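Local coordinates for protein NAD(FAD)-dependent dehydrogenase, NirB-family (N-terminal domain) (Clostridium acetobutylicum, PDB 3KLJ) that uses bound FAD to pass electrons from NADH to rubredoxin, an intermediate step in the chains that let an obligate anaerobe scavenge dioxygen, at residues 53-58 and 166-171; 191-196 and 351-356; 267-272 and 296-301. All blocks are in the same frame, centred on the assembly; numbering follows the deposited sequence. Where two conformers were deposited one is given.

Contact 1: 53-58 and 166-171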
loop_
_atom_site.group_PDB
_atom_site.type_symbol
_atom_site.label_atom_id
_atom_site.label_comp_id
_atom_site.label_asym_id
_atom_site.label_seq_id
_atom_site.Cartn_x
_atom_site.Cartn_y
_atom_site.Cartn_z
ATOM N N GLU A 53 -10.360 -10.569 0.590
ATOM C CA GLU A 53 -11.016 -11.750 1.167
ATOM C C GLU A 53 -12.469 -11.502 1.564
ATOM O O GLU A 53 -13.278 -12.439 1.615
ATOM C CB GLU A 53 -10.231 -12.285 2.363
ATOM C CG GLU A 53 -8.823 -12.722 2.017
ATOM C CD GLU A 53 -8.117 -13.373 3.179
ATOM O OE1 GLU A 53 -8.664 -14.341 3.754
ATOM O OE2 GLU A 53 -7.002 -12.919 3.520
ATOM N N ILE A 54 -12.790 -10.246 1.855
ATOM C CA ILE A 54 -14.170 -9.830 2.084
ATOM C C ILE A 54 -14.964 -10.125 0.805
ATOM O O ILE A 54 -16.071 -10.661 0.852
ATOM C CB ILE A 54 -14.259 -8.304 2.453
ATOM C CG1 ILE A 54 -13.381 -7.963 3.667
ATOM C CG2 ILE A 54 -15.708 -7.854 2.636
ATOM C CD1 ILE A 54 -13.652 -8.781 4.922
ATOM N N ILE A 55 -14.357 -9.804 -0.335
ATOM C CA ILE A 55 -14.930 -10.099 -1.641
ATOM C C ILE A 55 -14.827 -11.606 -1.962
ATOM O O ILE A 55 -15.847 -12.256 -2.168
ATOM C CB ILE A 55 -14.286 -9.209 -2.749
ATOM C CG1 ILE A 55 -14.662 -7.734 -2.530
ATOM C CG2 ILE A 55 -14.714 -9.666 -4.143
ATOM C CD1 ILE A 55 -13.671 -6.736 -3.092
ATOM N N ALA A 56 -13.611 -12.162 -1.969
ATOM C CA ALA A 56 -13.395 -13.562 -2.388
ATOM C C ALA A 56 -14.018 -14.658 -1.504
ATOM O O ALA A 56 -14.461 -15.690 -2.018
ATOM C CB ALA A 56 -11.896 -13.845 -2.605
ATOM N N LYS A 57 -14.031 -14.446 -0.188
ATOM C CA LYS A 57 -14.468 -15.484 0.757
ATOM C C LYS A 57 -15.724 -15.116 1.538
ATOM O O LYS A 57 -16.160 -15.880 2.415
ATOM C CB LYS A 57 -13.345 -15.825 1.741
ATOM C CG LYS A 57 -12.212 -16.709 1.176
ATOM C CD LYS A 57 -11.081 -16.755 2.189
ATOM C CE LYS A 57 -9.906 -17.606 1.723
ATOM N NZ LYS A 57 -8.744 -17.322 2.607
ATOM N N ASN A 58 -16.310 -13.964 1.209
ATOM C CA ASN A 58 -17.520 -13.486 1.892
ATOM C C ASN A 58 -17.287 -13.303 3.402
ATOM O O ASN A 58 -18.188 -13.530 4.213
ATOM C CB ASN A 58 -18.709 -14.428 1.609
ATOM C CG ASN A 58 -20.034 -13.886 2.124
ATOM O OD1 ASN A 58 -20.333 -12.704 1.977
ATOM N ND2 ASN A 58 -20.829 -14.754 2.736
ATOM N N ILE A 166 -13.448 -12.807 -9.441
ATOM C CA ILE A 166 -13.621 -14.119 -10.087
ATOM C C ILE A 166 -13.975 -15.153 -9.022
ATOM O O ILE A 166 -14.980 -15.847 -9.144
ATOM C CB ILE A 166 -12.356 -14.618 -10.865
ATOM C CG1 ILE A 166 -11.842 -13.600 -11.897
ATOM C CG2 ILE A 166 -12.613 -15.992 -11.510
ATOM C CD1 ILE A 166 -12.872 -13.073 -12.862
ATOM N N ASP A 167 -13.162 -15.221 -7.967
ATOM C CA ASP A 167 -13.384 -16.168 -6.871
ATOM C C ASP A 167 -14.769 -16.063 -6.223
ATOM O O ASP A 167 -15.330 -17.075 -5.805
ATOM C CB ASP A 167 -12.311 -16.010 -5.796
ATOM C CG ASP A 167 -10.937 -16.486 -6.251
ATOM O OD1 ASP A 167 -9.975 -16.277 -5.485
ATOM O OD2 ASP A 167 -10.807 -17.052 -7.355
ATOM N N SER A 168 -15.305 -14.847 -6.129
ATOM C CA SER A 168 -16.627 -14.621 -5.533
ATOM C C SER A 168 -17.760 -15.169 -6.403
ATOM O O SER A 168 -18.871 -15.405 -5.913
ATOM C CB SER A 168 -16.845 -13.131 -5.240
ATOM O OG SER A 168 -17.088 -12.402 -6.429
ATOM N N GLY A 169 -17.476 -15.370 -7.689
ATOM C CA GLY A 169 -18.452 -15.915 -8.628
ATOM C C GLY A 169 -18.859 -14.955 -9.731
ATOM O O GLY A 169 -19.846 -15.186 -10.424
ATOM N N THR A 170 -18.090 -13.884 -9.902
ATOM C CA THR A 170 -18.393 -12.858 -10.898
ATOM C C THR A 170 -17.235 -12.661 -11.888
ATOM O O THR A 170 -16.091 -12.470 -11.468
ATOM C CB THR A 170 -18.752 -11.525 -10.207
ATOM O OG1 THR A 170 -20.003 -11.671 -9.522
ATOM C CG2 THR A 170 -18.871 -10.390 -11.211
ATOM N N PRO A 171 -17.528 -12.719 -13.208
ATOM C CA PRO A 171 -16.499 -12.460 -14.226
ATOM C C PRO A 171 -15.907 -11.052 -14.099
ATOM O O PRO A 171 -16.588 -10.131 -13.651
ATOM C CB PRO A 171 -17.263 -12.588 -15.546
ATOM C CG PRO A 171 -18.472 -13.410 -15.220
ATOM C CD PRO A 171 -18.829 -13.063 -13.812
#

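Contact 2: 191-196 and 351-356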
loop_
_atom_site.group_PDB
_atom_site.type_symbol
_atom_site.label_atom_id
_atom_site.label_comp_id
_atom_site.label_asym_id
_atom_site.label_seq_id
_atom_site.Cartn_x
_atom_site.Cartn_y
_atom_site.Cartn_z
ATOM N N GLY A 191 6.277 -7.996 -18.186
ATOM C CA GLY A 191 4.846 -7.708 -18.137
ATOM C C GLY A 191 4.022 -8.529 -19.109
ATOM O O GLY A 191 2.887 -8.924 -18.799
ATOM N N LEU A 192 4.567 -8.761 -20.302
ATOM C CA LEU A 192 3.888 -9.572 -21.297
ATOM C C LEU A 192 3.919 -11.046 -20.900
ATOM O O LEU A 192 2.955 -11.769 -21.125
ATOM C CB LEU A 192 4.494 -9.359 -22.695
ATOM C CG LEU A 192 4.185 -7.995 -23.331
ATOM C CD1 LEU A 192 4.817 -7.911 -24.714
ATOM C CD2 LEU A 192 2.665 -7.713 -23.407
ATOM N N PHE A 193 5.020 -11.483 -20.290
ATOM C CA PHE A 193 5.077 -12.811 -19.696
ATOM C C PHE A 193 3.934 -12.950 -18.677
ATOM O O PHE A 193 3.166 -13.919 -18.720
ATOM C CB PHE A 193 6.455 -13.048 -19.054
ATOM C CG PHE A 193 6.625 -14.412 -18.436
ATOM C CD1 PHE A 193 6.238 -14.649 -17.114
ATOM C CD2 PHE A 193 7.194 -15.452 -19.163
ATOM C CE1 PHE A 193 6.404 -15.908 -16.533
ATOM C CE2 PHE A 193 7.369 -16.717 -18.592
ATOM C CZ PHE A 193 6.972 -16.948 -17.281
ATOM N N LEU A 194 3.811 -11.969 -17.782
ATOM C CA LEU A 194 2.753 -11.967 -16.792
ATOM C C LEU A 194 1.351 -11.916 -17.444
ATOM O O LEU A 194 0.468 -12.699 -17.088
ATOM C CB LEU A 194 2.950 -10.797 -15.808
ATOM C CG LEU A 194 1.922 -10.657 -14.683
ATOM C CD1 LEU A 194 2.066 -11.817 -13.691
ATOM C CD2 LEU A 194 2.087 -9.312 -13.965
ATOM N N LYS A 195 1.158 -11.012 -18.402
ATOM C CA LYS A 195 -0.114 -10.923 -19.140
ATOM C C LYS A 195 -0.535 -12.289 -19.708
ATOM O O LYS A 195 -1.694 -12.677 -19.580
ATOM C CB LYS A 195 -0.022 -9.898 -20.275
ATOM C CG LYS A 195 -1.346 -9.695 -21.033
ATOM C CD LYS A 195 -1.158 -8.971 -22.349
ATOM C CE LYS A 195 -2.493 -8.816 -23.082
ATOM N NZ LYS A 195 -3.130 -10.117 -23.464
ATOM N N ASP A 196 0.412 -13.008 -20.318
ATOM C CA ASP A 196 0.160 -14.342 -20.889
ATOM C C ASP A 196 -0.292 -15.333 -19.822
ATOM O O ASP A 196 -1.303 -16.020 -19.982
ATOM C CB ASP A 196 1.409 -14.866 -21.624
ATOM C CG ASP A 196 1.418 -16.394 -21.792
ATOM O OD1 ASP A 196 0.406 -16.977 -22.235
ATOM O OD2 ASP A 196 2.458 -17.017 -21.496
ATOM N N ALA A 351 14.086 -8.324 -11.648
ATOM C CA ALA A 351 12.778 -8.856 -11.316
ATOM C C ALA A 351 12.699 -10.316 -11.720
ATOM O O ALA A 351 13.282 -10.728 -12.727
ATOM C CB ALA A 351 11.659 -8.030 -12.001
ATOM N N VAL A 352 11.982 -11.100 -10.938
ATOM C CA VAL A 352 11.785 -12.514 -11.244
ATOM C C VAL A 352 10.324 -12.835 -11.016
ATOM O O VAL A 352 9.747 -12.483 -9.970
ATOM C CB VAL A 352 12.656 -13.451 -10.359
ATOM C CG1 VAL A 352 12.448 -14.915 -10.735
ATOM C CG2 VAL A 352 14.128 -13.121 -10.491
ATOM N N ILE A 353 9.734 -13.486 -12.007
ATOM C CA ILE A 353 8.378 -13.998 -11.921
ATOM C C ILE A 353 8.507 -15.514 -11.787
ATOM O O ILE A 353 9.190 -16.148 -12.591
ATOM C CB ILE A 353 7.555 -13.660 -13.208
ATOM C CG1 ILE A 353 7.636 -12.159 -13.557
ATOM C CG2 ILE A 353 6.095 -14.120 -13.061
ATOM C CD1 ILE A 353 6.921 -11.769 -14.878
ATOM N N GLY A 354 7.901 -16.083 -10.747
ATOM C CA GLY A 354 7.823 -17.532 -10.600
ATOM C C GLY A 354 9.008 -18.234 -9.949
ATOM O O GLY A 354 9.107 -19.457 -10.021
ATOM N N ASP A 355 9.904 -17.479 -9.314
ATOM C CA ASP A 355 11.005 -18.074 -8.537
ATOM C C ASP A 355 11.445 -17.122 -7.433
ATOM O O ASP A 355 12.410 -16.378 -7.578
ATOM C CB ASP A 355 12.184 -18.452 -9.450
ATOM C CG ASP A 355 13.200 -19.369 -8.765
ATOM O OD1 ASP A 355 14.045 -19.937 -9.490
ATOM O OD2 ASP A 355 13.169 -19.528 -7.519
ATOM N N VAL A 356 10.713 -17.134 -6.326
ATOM C CA VAL A 356 10.987 -16.227 -5.219
ATOM C C VAL A 356 12.370 -16.471 -4.619
ATOM O O VAL A 356 13.039 -15.517 -4.213
ATOM C CB VAL A 356 9.884 -16.298 -4.129
ATOM C CG1 VAL A 356 10.365 -15.707 -2.805
ATOM C CG2 VAL A 356 8.646 -15.576 -4.598
#

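Contact 3: 267-272 and 296-301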
loop_
_atom_site.group_PDB
_atom_site.type_symbol
_atom_site.label_atom_id
_atom_site.label_comp_id
_atom_site.label_asym_id
_atom_site.label_seq_id
_atom_site.Cartn_x
_atom_site.Cartn_y
_atom_site.Cartn_z
ATOM N N ALA A 267 3.560 8.846 5.886
ATOM C CA ALA A 267 4.877 9.340 6.257
ATOM C C ALA A 267 5.954 9.021 5.227
ATOM O O ALA A 267 5.964 7.944 4.631
ATOM C CB ALA A 267 5.275 8.785 7.624
ATOM N N GLU A 268 6.862 9.974 5.037
ATOM C CA GLU A 268 7.933 9.856 4.069
ATOM C C GLU A 268 9.280 9.948 4.799
ATOM O O GLU A 268 9.586 10.966 5.442
ATOM C CB GLU A 268 7.780 10.957 3.013
ATOM C CG GLU A 268 8.904 11.047 1.982
ATOM C CD GLU A 268 8.589 12.034 0.849
ATOM O OE1 GLU A 268 9.535 12.447 0.131
ATOM O OE2 GLU A 268 7.397 12.385 0.661
ATOM N N PHE A 269 10.075 8.889 4.674
ATOM C CA PHE A 269 11.307 8.702 5.455
ATOM C C PHE A 269 12.466 8.548 4.485
ATOM O O PHE A 269 12.523 7.573 3.719
ATOM C CB PHE A 269 11.189 7.434 6.315
ATOM C CG PHE A 269 12.440 7.097 7.091
ATOM C CD1 PHE A 269 12.942 7.969 8.063
ATOM C CD2 PHE A 269 13.114 5.895 6.859
ATOM C CE1 PHE A 269 14.097 7.649 8.782
ATOM C CE2 PHE A 269 14.252 5.560 7.577
ATOM C CZ PHE A 269 14.744 6.439 8.550
ATOM N N TYR A 270 13.383 9.512 4.506
ATOM C CA TYR A 270 14.447 9.576 3.509
ATOM C C TYR A 270 13.901 9.450 2.083
ATOM O O TYR A 270 14.496 8.780 1.238
ATOM C CB TYR A 270 15.515 8.517 3.775
ATOM C CG TYR A 270 16.481 8.915 4.865
ATOM C CD1 TYR A 270 16.422 8.320 6.117
ATOM C CD2 TYR A 270 17.456 9.898 4.639
ATOM C CE1 TYR A 270 17.327 8.666 7.128
ATOM C CE2 TYR A 270 18.358 10.258 5.649
ATOM C CZ TYR A 270 18.283 9.638 6.886
ATOM O OH TYR A 270 19.148 9.981 7.887
ATOM N N GLY A 271 12.773 10.115 1.824
ATOM C CA GLY A 271 12.218 10.185 0.475
ATOM C C GLY A 271 11.448 8.930 0.073
ATOM O O GLY A 271 10.997 8.810 -1.071
ATOM N N LYS A 272 11.306 7.997 1.004
ATOM C CA LYS A 272 10.597 6.742 0.725
ATOM C C LYS A 272 9.215 6.717 1.350
ATOM O O LYS A 272 9.042 7.033 2.522
ATOM C CB LYS A 272 11.432 5.520 1.137
ATOM C CG LYS A 272 12.724 5.369 0.298
ATOM C CD LYS A 272 13.065 3.916 -0.004
ATOM C CE LYS A 272 14.290 3.822 -0.911
ATOM N NZ LYS A 272 14.799 2.418 -1.033
ATOM N N ALA A 296 13.685 5.239 20.353
ATOM C CA ALA A 296 13.866 4.184 19.358
ATOM C C ALA A 296 14.020 4.756 17.955
ATOM O O ALA A 296 13.436 5.789 17.623
ATOM C CB ALA A 296 12.686 3.210 19.396
ATOM N N SER A 297 14.816 4.077 17.139
ATOM C CA SER A 297 15.017 4.459 15.749
ATOM C C SER A 297 14.487 3.410 14.780
ATOM O O SER A 297 14.811 2.226 14.882
ATOM C CB SER A 297 16.496 4.675 15.460
ATOM O OG SER A 297 16.905 5.948 15.894
ATOM N N TYR A 298 13.700 3.876 13.822
ATOM C CA TYR A 298 13.280 3.071 12.698
ATOM C C TYR A 298 14.416 2.979 11.696
ATOM O O TYR A 298 15.039 3.989 11.352
ATOM C CB TYR A 298 12.057 3.706 12.031
ATOM C CG TYR A 298 11.625 3.018 10.752
ATOM C CD1 TYR A 298 11.881 3.596 9.506
ATOM C CD2 TYR A 298 10.979 1.787 10.788
ATOM C CE1 TYR A 298 11.491 2.967 8.331
ATOM C CE2 TYR A 298 10.589 1.146 9.617
ATOM C CZ TYR A 298 10.846 1.749 8.397
ATOM O OH TYR A 298 10.462 1.126 7.241
ATOM N N SER A 299 14.689 1.772 11.215
ATOM C CA SER A 299 15.562 1.642 10.054
ATOM C C SER A 299 14.790 1.002 8.911
ATOM O O SER A 299 13.936 0.148 9.132
ATOM C CB SER A 299 16.848 0.876 10.376
ATOM O OG SER A 299 16.575 -0.497 10.571
ATOM N N GLU A 300 15.089 1.443 7.693
ATOM C CA GLU A 300 14.433 0.950 6.494
ATOM C C GLU A 300 14.536 -0.573 6.423
ATOM O O GLU A 300 15.624 -1.126 6.515
ATOM C CB GLU A 300 15.076 1.590 5.268
ATOM C CG GLU A 300 14.318 1.357 3.982
ATOM C CD GLU A 300 15.058 1.882 2.769
ATOM O OE1 GLU A 300 16.049 2.630 2.936
ATOM O OE2 GLU A 300 14.642 1.540 1.642
ATOM N N ILE A 301 13.398 -1.240 6.266
ATOM C CA ILE A 301 13.347 -2.698 6.339
ATOM C C ILE A 301 13.395 -3.354 4.961
ATOM O O ILE A 301 13.963 -4.438 4.790
ATOM C CB ILE A 301 12.002 -3.184 6.985
ATOM C CG1 ILE A 301 11.623 -2.370 8.227
ATOM C CG2 ILE A 301 12.037 -4.707 7.274
ATOM C CD1 ILE A 301 10.126 -2.420 8.547
#

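Contact 1: 53-58 and 166-171
Ser168 meets Ile55 where two helices end, a compact example of helix termini packing without a polar link between them. From Ser168, CB presses on the last turn of helix 51-56, lying 3.3 Å from the carbonyl O of Ile55 and 4.2 Å from CG2 of Ile55. OG, one bond further out, turns back to its own helix: at chi1 74° it stands between the backbone N and the carbonyl carbon, and there it bonds to the carbonyl O of Ile165. The hydroxyl is thus satisfied at home, and what Ser168 offers across the contact is carbon. Beside it, CB of Ala56 meets CB of Asp167 at 3.9 Å; the acid touches by its CB alone. The small residues let the backbones come close, with CA of Ala56 4.6 Å from CA of Ser168. Directly after this point Gly169 closes helix 156-168 in a Schellman motif, its N bonded to O of Ile166. Helix 51-56 belongs to the FAD-binding domain, and the side chain of Ile55 lies about 8 Å from the flavin cofactor. Along helix 156-168 of the NADH-binding domain, Ile55 also covers Leu161 and Ile165, while Ile54 rests on helix 133-146. Beyond the turn, Pro171 is joined to Ala149 by a backbone hydrogen bond and leads into strand 172-175 of the parallel sheet.

Contact 2: 191-196 and 351-356
Ile353 lies against the CD1-CE1 bond of Phe193, approaching the ring at a slant, the two side chains running antiparallel to each other where they meet. Its CD1 comes to 3.7 Å from CD1 of Phe193, while the other branch, CG2, rides 3.9 Å from CE1 of Phe193. Because Ile353 branches at CB, its two arms meet neighbouring ring carbons. With CG1 beside the backbone N (chi1 -51°) and CD1 carried on in an extended chain, the longer arm also reaches CB of Leu194, 4.2 Å away, and so touches consecutive residues of helix 188-199. On that helix Phe193 has CG anti to the backbone N (chi1 -179°), which extends the ring toward the sheet. The contact is apolar and largely buried. Tyr337 and Ile312, from the strands flanking strand 346-353, touch Ile353, and Ile314 adds to the cover of Leu194. Immediately after Ile353 the strand gives way to Gly354 with positive phi, and Asp355 then caps helix 356-367, its OD2 accepting a hydrogen bond from the backbone N of Leu358. Helix 188-199 joins strands 172-175 and 204-206 of the NADH-binding domain as a beta-alpha-beta crossover. Its packing against the central strand of the C-terminal antiparallel sheet is a domain interface of the glutathione reductase-type fold, in the form found in the rubredoxin reductase family.

Contact 3: 267-272 and 296-301
Phe269 and Tyr298 form the aromatic half of this contact, an offset edge-to-face pair in which the edge of Tyr298 is directed at one face of Phe269. The ring centroids are 5.3 Å apart and the planes meet at 71°. The tyrosine touches through one side of its ring, CD1 standing 3.6 Å from CE2 of Phe269, toward the rim rather than over the middle. CE1 of the same tyrosine lies 3.7 Å from CD2 of Phe269. The opposite face of the phenylalanine is met by CD1 of Tyr270, so its ring is held between two tyrosines. Gln283 of helix 277-291 touches both Phe269 and Tyr298, closing in the pair.

The ionic half is a salt bridge from Lys272 NZ to Glu300 OE2, 2.8 Å long, which uses the syn lone pair of the carboxylate. The two side chains cross at about a right angle. Glu300 is extended beyond CG, whereas Lys272 bends at chi2 (-143°) and lays its CD 3.3 Å from the same oxygen OE2, with the amine two bonds further along.

A type I' turn from Phe269 to Lys272, closed by a pair of backbone hydrogen bonds, brings the two residues side by side, and both CB atoms point toward segment 296-301. All this lies in the FAD-binding domain, strand 267-269 running beside strand 247-249, with the Tyr298 side chain about 11 Å from the bound FAD. The division of labour is plain: aromatic surfaces pack in the buried part, while the charges pair between exposed side chains, where solvent would probably weaken their attraction.

Overall arrangement
The three contacts differ in burial and in chemistry. Contact 2 is buried and wholly apolar, contact 1 is partly buried and rests on small carbon surfaces, and contact 3 alone combines a buried aromatic pair with an exposed salt bridge. No helix or strand is shared among them. The NADH-binding domain takes part in two, through different helices: 156-168 faces the FAD-binding domain in contact 1, and 188-199 faces the C-terminal domain in contact 2. Contact 3 joins a strand end to the loop after helix 277-291, on the opposite side of the chain's centre from contact 1, their centres about 35 Å apart. In sequence it is nested within the loop closed by contact 2.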